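Local coordinates for protein putative glucoamylase (Bacteroides fragilis NCTC 9343, PDB 3EU8) that is of unproven function but, as a putative glucoamylase of the six-hairpin glycosidase clan, probably hydrolyses glycosidic linkages in glucose-containing saccharides, at residues A36-S41 with N114-H119; A44-H49 with I61-G66. All coordinates share one frame; numbering follows the deposited sequence.

Contact 1: A36-S41 with N114-H119. With EDO (1,2-ethanediol), chain K.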
loop_
_atom_site.group_PDB
_atom_site.type_symbol
_atom_site.label_atom_id
_atom_site.label_comp_id
_atom_site.label_asym_id
_atom_site.label_seq_id
_atom_site.Cartn_x
_atom_site.Cartn_y
_atom_site.Cartn_z
ATOM N N ALA A 36 17.805 0.989 -4.559
ATOM C CA ALA A 36 17.930 0.855 -3.096
ATOM C C ALA A 36 17.240 -0.413 -2.509
ATOM O O ALA A 36 17.009 -0.502 -1.309
ATOM C CB ALA A 36 17.445 2.174 -2.401
ATOM N N ALA A 37 16.950 -1.398 -3.357
ATOM C CA ALA A 37 16.570 -2.757 -2.944
ATOM C C ALA A 37 17.653 -3.380 -2.066
ATOM O O ALA A 37 18.835 -3.203 -2.312
ATOM C CB ALA A 37 16.355 -3.654 -4.177
ATOM N N GLU A 38 17.248 -4.129 -1.048
ATOM C CA GLU A 38 18.207 -4.869 -0.251
ATOM C C GLU A 38 18.946 -5.853 -1.208
ATOM O O GLU A 38 18.303 -6.578 -1.966
ATOM C CB GLU A 38 17.478 -5.535 0.921
ATOM C CG GLU A 38 18.384 -6.148 1.975
ATOM C CD GLU A 38 19.050 -7.419 1.509
ATOM O OE1 GLU A 38 18.383 -8.288 0.952
ATOM O OE2 GLU A 38 20.261 -7.528 1.654
ATOM N N PRO A 39 20.294 -5.808 -1.258
ATOM C CA PRO A 39 20.985 -6.570 -2.291
ATOM C C PRO A 39 20.893 -8.101 -2.249
ATOM O O PRO A 39 21.002 -8.708 -3.292
ATOM C CB PRO A 39 22.434 -6.105 -2.170
ATOM C CG PRO A 39 22.556 -5.584 -0.834
ATOM C CD PRO A 39 21.236 -5.005 -0.469
ATOM N N ASN A 40 20.724 -8.720 -1.081
ATOM C CA ASN A 40 20.720 -10.180 -0.990
ATOM C C ASN A 40 19.447 -10.817 -1.460
ATOM O O ASN A 40 19.468 -11.822 -2.180
ATOM C CB ASN A 40 21.063 -10.629 0.444
ATOM C CG ASN A 40 22.477 -10.220 0.850
ATOM O OD1 ASN A 40 23.446 -10.938 0.593
ATOM N ND2 ASN A 40 22.604 -9.044 1.470
ATOM N N SER A 41 18.331 -10.239 -1.001
ATOM C CA SER A 41 16.988 -10.701 -1.298
ATOM C C SER A 41 16.405 -10.084 -2.572
ATOM O O SER A 41 15.629 -10.743 -3.234
ATOM C CB SER A 41 16.056 -10.406 -0.098
ATOM O OG SER A 41 15.923 -8.997 0.091
ATOM N N ASN A 114 14.927 -10.527 7.784
ATOM C CA ASN A 114 16.256 -10.077 7.495
ATOM C C ASN A 114 16.578 -10.548 6.081
ATOM O O ASN A 114 16.560 -11.740 5.787
ATOM C CB ASN A 114 17.242 -10.635 8.521
ATOM C CG ASN A 114 18.638 -10.065 8.354
ATOM O OD1 ASN A 114 19.051 -9.702 7.253
ATOM N ND2 ASN A 114 19.383 -10.018 9.445
ATOM N N GLY A 115 16.793 -9.581 5.194
ATOM C CA GLY A 115 17.051 -9.863 3.785
ATOM C C GLY A 115 18.278 -10.715 3.563
ATOM O O GLY A 115 18.338 -11.458 2.592
ATOM N N GLU A 116 19.244 -10.612 4.482
ATOM C CA GLU A 116 20.527 -11.329 4.391
ATOM C C GLU A 116 20.443 -12.801 4.834
ATOM O O GLU A 116 21.338 -13.585 4.502
ATOM C CB GLU A 116 21.624 -10.622 5.205
ATOM C CG GLU A 116 21.924 -9.198 4.761
ATOM C CD GLU A 116 22.875 -8.446 5.689
ATOM O OE1 GLU A 116 23.384 -9.020 6.685
ATOM O OE2 GLU A 116 23.162 -7.273 5.381
ATOM N N THR A 117 19.381 -13.174 5.552
ATOM C CA THR A 117 19.239 -14.540 6.057
ATOM C C THR A 117 17.984 -15.297 5.577
ATOM O O THR A 117 17.959 -16.523 5.622
ATOM C CB THR A 117 19.245 -14.545 7.624
ATOM O OG1 THR A 117 18.065 -13.889 8.100
ATOM C CG2 THR A 117 20.466 -13.840 8.168
ATOM N N GLY A 118 16.931 -14.578 5.190
ATOM C CA GLY A 118 15.622 -15.194 4.859
ATOM C C GLY A 118 14.824 -15.602 6.079
ATOM O O GLY A 118 13.782 -16.238 5.964
ATOM N N HIS A 119 15.289 -15.227 7.267
ATOM C CA HIS A 119 14.578 -15.556 8.490
ATOM C C HIS A 119 13.704 -14.412 8.947
ATOM O O HIS A 119 14.039 -13.256 8.752
ATOM C CB HIS A 119 15.542 -15.972 9.606
ATOM C CG HIS A 119 16.278 -17.243 9.299
ATOM N ND1 HIS A 119 15.665 -18.337 8.716
ATOM C CD2 HIS A 119 17.582 -17.574 9.434
ATOM C CE1 HIS A 119 16.560 -19.295 8.534
ATOM N NE2 HIS A 119 17.728 -18.856 8.960
HETATM C C1 EDO K . 17.533 -13.901 -3.676
HETATM O O1 EDO K . 18.095 -14.228 -2.388
HETATM C C2 EDO K . 17.245 -15.137 -4.543
HETATM O O2 EDO K . 18.466 -15.836 -4.869
HETATM O O HOH W 1 21.956 -5.871 3.044
HETATM O O HOH W 2 23.179 -13.303 2.402
#
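Glu38 and Gly115 meet where two surface loops of a probable six-hairpin (alpha/alpha) barrel pack together, one running from helix 18-34 toward strand 47-49, the other leaving strand 112-114 through an Asx turn. The direct contact is van der Waals. Glu38 OE1 lies 3.5 Å from Gly115 CA, an approach suited to a glycine, whose bare backbone admits the carboxylate. Ser41 CB and Asn40 CB rest against Gly115 O, while Asn40 ND2 passes 3.4 Å from Glu116 CG, the amide and carboxylate planes turned 64° apart.

Four hydrogen bonds within 36-41, two to each oxygen, fix the orientation of the Glu38 carboxylate. With CG anti to the backbone N (chi1 -170°), the chain bends at chi2 forward over Asn40 and Ser41. OE1 accepts from Ser41 OG through its anti lone pair (2.7 Å) and from Ser41 N on the syn side. OE2 takes Asn40 ND2 nearly along its C-O axis at 2.8 Å, and Asn40 N from above the carboxylate plane.

Water completes the junction. One molecule donates to both Glu38 OE2 and Glu116 OE2, 4.7 Å apart, and probably eases the repulsion of like charges; a second links Asn40 OD1 to Glu116 O. An ethanediol, probably from the crystallisation liquor, donates to Asn40 O and also bonds Lys101. Across the turn, Asn114 OD1 accepts from Glu116 N at 2.9 Å, the donor tilted 28° from the carbonyl plane.

Contact 2: A44-H49 with I61-G66; sequences ARERYH and IVTSGG. With EDO (1,2-ethanediol), chain B.
Ile61 starts the pairing through its carbonyl: O accepts from Glu46 N at 2.9 Å in a nearly straight bond. Arg45 CA brings its hydrogen to the same oxygen, and a water that accepts from Arg47 N lies 2.7 Å from Ile61 O. The branched side chain of Ile61 runs beside that of Arg47, both pointing the same way, with NH1 4.0 Å from Ile61 CB. Arg47 suits this place because its long chain, bent at chi3, carries the guanidinium over Glu46 CG, which packs on one face. NH1 binds Gly58 O, and NH1 and NH2 both donate to O1 of an ethanediol, probably from the crystallisation liquor, at the guanidinium edge.

Val62 forms a single antiparallel bridge with Arg45, a non-hydrogen-bonded pair whose CA atoms are 4.5 Å apart. The bridge ties together two small antiparallel ribbons, 61-63 with 112-114 and 47-49 with 386-388, beside the start of helix 64-79. Val62 CG1, anti to the carbonyl carbon (chi1 -70°), leans on Ala44 O.

Thr63 closes the pairing, its N bonded to Ala44 O at 3.1 Å, and its hydroxyl N-caps helix 64-79 by a weak bond from Gly66 N. Threonine suits the place because its hydroxyl can cap the helix while its carbon branch packs on 44-49: CB lies 3.5 Å from Glu46 OE1, and OG1 shares a water with that oxygen, which also accepts from Trp112 NE1. Gly66, in the helix's first turn, fits closely beside Thr63 CG2, and its O meets Ala44 CB at 3.7 Å.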
loop_
_atom_site.group_PDB
_atom_site.type_symbol
_atom_site.label_atom_id
_atom_site.label_comp_id
_atom_site.label_asym_id
_atom_site.label_seq_id
_atom_site.Cartn_x
_atom_site.Cartn_y
_atom_site.Cartn_z
ATOM N N ALA A 44 12.125 -5.003 -1.037
ATOM C CA ALA A 44 12.046 -3.616 -0.539
ATOM C C ALA A 44 12.491 -3.526 0.920
ATOM O O ALA A 44 11.985 -4.241 1.787
ATOM C CB ALA A 44 10.612 -3.055 -0.656
ATOM N N ARG A 45 13.410 -2.595 1.184
ATOM C CA ARG A 45 13.829 -2.298 2.543
ATOM C C ARG A 45 12.686 -1.617 3.300
ATOM O O ARG A 45 12.031 -0.725 2.782
ATOM C CB ARG A 45 15.058 -1.371 2.536
ATOM C CG ARG A 45 16.328 -1.901 1.822
ATOM C CD ARG A 45 17.365 -0.811 1.838
ATOM N NE ARG A 45 18.599 -1.054 1.079
ATOM C CZ ARG A 45 19.664 -1.695 1.553
ATOM N NH1 ARG A 45 19.648 -2.209 2.770
ATOM N NH2 ARG A 45 20.757 -1.821 0.819
ATOM N N GLU A 46 12.453 -2.037 4.535
ATOM C CA GLU A 46 11.415 -1.437 5.376
ATOM C C GLU A 46 11.692 0.072 5.469
ATOM O O GLU A 46 10.792 0.871 5.338
ATOM C CB GLU A 46 11.458 -2.082 6.762
ATOM C CG GLU A 46 10.759 -1.352 7.894
ATOM C CD GLU A 46 9.281 -1.228 7.687
ATOM O OE1 GLU A 46 8.734 -1.925 6.813
ATOM O OE2 GLU A 46 8.656 -0.434 8.394
ATOM N N ARG A 47 12.964 0.422 5.699
ATOM C CA ARG A 47 13.404 1.814 5.919
ATOM C C ARG A 47 14.784 2.045 5.296
ATOM O O ARG A 47 15.607 1.110 5.167
ATOM C CB ARG A 47 13.459 2.104 7.402
ATOM C CG ARG A 47 14.569 1.333 7.992
ATOM C CD ARG A 47 14.543 1.234 9.408
ATOM N NE ARG A 47 13.405 0.602 10.048
ATOM C CZ ARG A 47 13.305 -0.660 10.455
ATOM N NH1 ARG A 47 14.195 -1.585 10.166
ATOM N NH2 ARG A 47 12.235 -1.012 11.125
ATOM N N TYR A 48 15.035 3.288 4.893
ATOM C CA TYR A 48 16.305 3.677 4.314
ATOM C C TYR A 48 16.596 5.149 4.651
ATOM O O TYR A 48 15.849 6.048 4.268
ATOM C CB TYR A 48 16.238 3.474 2.827
ATOM C CG TYR A 48 17.550 3.342 2.086
ATOM C CD1 TYR A 48 18.485 2.386 2.449
ATOM C CD2 TYR A 48 17.825 4.130 0.963
ATOM C CE1 TYR A 48 19.675 2.246 1.742
ATOM C CE2 TYR A 48 19.015 3.984 0.246
ATOM C CZ TYR A 48 19.926 3.034 0.637
ATOM O OH TYR A 48 21.120 2.871 -0.047
ATOM N N HIS A 49 17.699 5.363 5.379
ATOM C CA HIS A 49 18.030 6.653 5.999
ATOM C C HIS A 49 19.272 7.257 5.384
ATOM O O HIS A 49 20.379 6.693 5.505
ATOM C CB HIS A 49 18.198 6.510 7.532
ATOM C CG HIS A 49 16.985 5.989 8.257
ATOM N ND1 HIS A 49 17.008 5.681 9.604
ATOM C CD2 HIS A 49 15.715 5.720 7.842
ATOM C CE1 HIS A 49 15.811 5.258 9.985
ATOM N NE2 HIS A 49 15.004 5.284 8.939
ATOM N N ILE A 61 16.502 -5.145 6.908
ATOM C CA ILE A 61 15.157 -5.715 7.096
ATOM C C ILE A 61 14.245 -5.416 5.887
ATOM O O ILE A 61 14.147 -4.268 5.447
ATOM C CB ILE A 61 14.515 -5.205 8.409
ATOM C CG1 ILE A 61 15.461 -5.495 9.591
ATOM C CG2 ILE A 61 13.082 -5.788 8.633
ATOM C CD1 ILE A 61 16.010 -6.928 9.702
ATOM N N VAL A 62 13.614 -6.462 5.339
ATOM C CA VAL A 62 12.809 -6.329 4.163
ATOM C C VAL A 62 11.369 -6.621 4.580
ATOM O O VAL A 62 11.105 -7.422 5.462
ATOM C CB VAL A 62 13.316 -7.179 2.947
ATOM C CG1 VAL A 62 14.676 -6.608 2.366
ATOM C CG2 VAL A 62 13.478 -8.689 3.281
ATOM N N THR A 63 10.451 -5.944 3.930
ATOM C CA THR A 63 9.031 -5.997 4.275
ATOM C C THR A 63 8.281 -6.708 3.181
ATOM O O THR A 63 8.460 -6.402 1.987
ATOM C CB THR A 63 8.438 -4.579 4.482
ATOM O OG1 THR A 63 6.996 -4.653 4.572
ATOM C CG2 THR A 63 8.819 -3.678 3.357
ATOM N N SER A 64 7.432 -7.649 3.574
ATOM C CA SER A 64 6.596 -8.378 2.603
ATOM C C SER A 64 5.570 -7.473 1.859
ATOM O O SER A 64 5.533 -7.440 0.624
ATOM C CB SER A 64 5.913 -9.568 3.308
ATOM O OG SER A 64 5.232 -9.176 4.495
ATOM N N GLY A 65 4.741 -6.737 2.601
ATOM C CA GLY A 65 3.755 -5.857 2.003
ATOM C C GLY A 65 4.360 -4.733 1.154
ATOM O O GLY A 65 3.900 -4.452 0.021
ATOM N N GLY A 66 5.371 -4.080 1.721
ATOM C CA GLY A 66 6.114 -3.059 1.040
ATOM C C GLY A 66 6.770 -3.589 -0.208
ATOM O O GLY A 66 6.918 -2.851 -1.166
HETATM C C1 EDO B . 11.755 -4.728 11.596
HETATM O O1 EDO B . 12.960 -3.943 11.738
HETATM C C2 EDO B . 10.781 -4.514 12.755
HETATM O O2 EDO B . 10.096 -3.257 12.611
HETATM O O HOH W 3 6.237 -2.510 6.333
HETATM O O HOH W 4 14.787 -1.868 6.519
#

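Contact 2 lies deeper, its centre about 12 Å from the centre of the chain against about 20 Å for contact 1, and none of its touching residues is exposed. Contact 1 has buried Glu38, Ser41 and Gly115 but exposed Asn40 and Glu116; it joins its loops by van der Waals contact and bridging waters, with its hydrogen bonds internal to each loop, whereas contact 2 adds direct backbone bonds to its waters. Along the chain, 44-49 and 61-66 nest within the loop closed by 36-41 and 114-119. Val62 links the two contacts by packing on Glu38 and Ser41, its CG1 lying 3.3 Å from Glu38 CB, and Pro39 packs on Arg45.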